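Local coordinates for protein exodeoxyribonuclease (Neisseria meningitidis, PDB 2JC5) that probably acts in DNA repair as a metal-dependent AP endonuclease, cleaving the DNA backbone at sites that have lost their base, at residues G113-A116 against E117-Q121. Residues are numbered along the deposited sequence; the frame is centred on the assembly and turned at random.
With BCN (bicine), chain C.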
loop_
_atom_site.group_PDB
_atom_site.type_symbol
_atom_site.label_atom_id
_atom_site.label_comp_id
_atom_site.label_asym_id
_atom_site.label_seq_id
_atom_site.Cartn_x
_atom_site.Cartn_y
_atom_site.Cartn_z
ATOM N N GLY A 113 12.876 -1.643 -7.646
ATOM C CA GLY A 113 14.263 -1.910 -8.006
ATOM C C GLY A 113 14.519 -2.223 -9.459
ATOM O O GLY A 113 15.667 -2.346 -9.840
ATOM N N SER A 114 13.482 -2.330 -10.290
ATOM C CA SER A 114 13.683 -2.828 -11.659
ATOM C C SER A 114 14.385 -1.843 -12.583
ATOM O O SER A 114 14.888 -2.240 -13.647
ATOM C CB SER A 114 12.363 -3.300 -12.273
ATOM O OG SER A 114 11.475 -2.240 -12.455
ATOM N N SER A 115 14.479 -0.589 -12.168
ATOM C CA SER A 115 15.018 0.443 -13.058
ATOM C C SER A 115 16.520 0.294 -13.228
ATOM O O SER A 115 17.053 0.452 -14.335
ATOM C CB SER A 115 14.721 1.825 -12.510
ATOM O OG SER A 115 15.331 2.018 -11.238
ATOM N N ALA A 116 17.207 -0.002 -12.131
ATOM C CA ALA A 116 18.677 -0.014 -12.126
ATOM C C ALA A 116 19.194 -0.650 -10.844
ATOM O O ALA A 116 18.486 -0.664 -9.850
ATOM C CB ALA A 116 19.212 1.405 -12.257
ATOM N N GLU A 117 20.436 -1.137 -10.857
ATOM C CA GLU A 117 21.028 -1.762 -9.666
ATOM C C GLU A 117 21.097 -0.796 -8.483
ATOM O O GLU A 117 20.851 -1.205 -7.347
ATOM C CB GLU A 117 22.417 -2.331 -9.974
ATOM C CG GLU A 117 23.092 -3.059 -8.799
ATOM C CD GLU A 117 22.267 -4.205 -8.233
ATOM O OE1 GLU A 117 21.548 -4.876 -9.002
ATOM O OE2 GLU A 117 22.347 -4.438 -7.009
ATOM N N GLU A 118 21.396 0.478 -8.730
ATOM C CA GLU A 118 21.376 1.474 -7.656
ATOM C C GLU A 118 20.041 1.502 -6.922
ATOM O O GLU A 118 19.998 1.652 -5.698
ATOM C CB GLU A 118 21.638 2.889 -8.185
ATOM C CG GLU A 118 23.019 3.143 -8.714
ATOM C CD GLU A 118 23.150 4.535 -9.309
ATOM O OE1 GLU A 118 22.353 5.428 -8.929
ATOM O OE2 GLU A 118 24.050 4.736 -10.150
ATOM N N ARG A 119 18.938 1.381 -7.668
ATOM C CA ARG A 119 17.633 1.445 -7.042
ATOM C C ARG A 119 17.318 0.110 -6.379
ATOM O O ARG A 119 16.674 0.087 -5.336
ATOM C CB ARG A 119 16.540 1.862 -8.041
ATOM C CG ARG A 119 16.659 3.307 -8.522
ATOM C CD ARG A 119 16.682 4.324 -7.379
ATOM N NE ARG A 119 15.486 4.229 -6.550
ATOM C CZ ARG A 119 15.222 5.002 -5.505
ATOM N NH1 ARG A 119 16.081 5.941 -5.123
ATOM N NH2 ARG A 119 14.084 4.862 -4.842
ATOM N N GLN A 120 17.795 -0.998 -6.935
ATOM C CA GLN A 120 17.647 -2.281 -6.218
ATOM C C GLN A 120 18.374 -2.193 -4.892
ATOM O O GLN A 120 17.899 -2.693 -3.895
ATOM C CB GLN A 120 18.081 -3.507 -7.025
ATOM C CG GLN A 120 17.896 -4.856 -6.306
ATOM C CD GLN A 120 16.426 -5.195 -6.109
ATOM O OE1 GLN A 120 15.644 -5.041 -7.031
ATOM N NE2 GLN A 120 16.048 -5.633 -4.915
ATOM N N GLN A 121 19.534 -1.536 -4.876
ATOM C CA GLN A 121 20.251 -1.348 -3.608
ATOM C C GLN A 121 19.505 -0.456 -2.631
ATOM O O GLN A 121 19.430 -0.768 -1.448
ATOM C CB GLN A 121 21.667 -0.825 -3.852
ATOM C CG GLN A 121 22.592 -1.899 -4.369
ATOM C CD GLN A 121 22.768 -3.042 -3.371
ATOM O OE1 GLN A 121 23.057 -2.824 -2.187
ATOM N NE2 GLN A 121 22.586 -4.269 -3.847
HETATM N N1 BCN C . 8.140 -4.192 -10.165
HETATM C C1 BCN C . 8.739 -4.227 -8.811
HETATM C C2 BCN C . 10.067 -3.512 -8.739
HETATM O O21 BCN C . 10.610 -3.392 -7.603
HETATM O O22 BCN C . 10.567 -3.069 -9.786
HETATM C C3 BCN C . 6.952 -3.330 -10.252
HETATM C C4 BCN C . 7.385 -1.927 -10.633
HETATM O O4 BCN C . 8.213 -1.902 -11.822
HETATM C C5 BCN C . 7.825 -5.583 -10.650
HETATM C C6 BCN C . 7.932 -5.663 -12.167
HETATM O O6 BCN C . 9.038 -4.910 -12.667
#
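A116 O takes two backbone N-H groups from the first turn of the helix. Q120 N gives the sound bond, at 3.0 Å, whereas R119 N, at the same distance, is bent to 127° at its hydrogen and weak. A116 thus occupies the N-cap position, where the loop turns into the helix. On the same turn, the aliphatic part of R119 lies against S115, its CG 3.3 Å from S115 OG. With CG anti to the carbonyl carbon (chi1 -68°) and two further bends, the R119 chain carries its guanidinium group away from residues 113-116 to a salt bridge with E92. Q120 reaches the other way: CG is anti to the backbone N (chi1 -178°), and the bend at chi2 sets OE1 over CA of G113, 3.6 Å away, a close approach made where G113 has no side chain. The amide is held beyond the turn by S169 through OE1 and by E175 through NE2.

The same loop receives the carboxylate of bicine. G113 N meets O21 at 2.9 Å, while O22 is gripped twice by S114, from its backbone N at 3.0 Å and from OG at 2.9 Å. K123 and S169 add further bonds to the ligand, in a pocket that also includes N151, the predicted transition-state stabilizer. In this DNase I-like fold the turn forms part of the connection from strand 103-109 into helix 117-139, whose chain then returns as strand 143-147, parallel to the first.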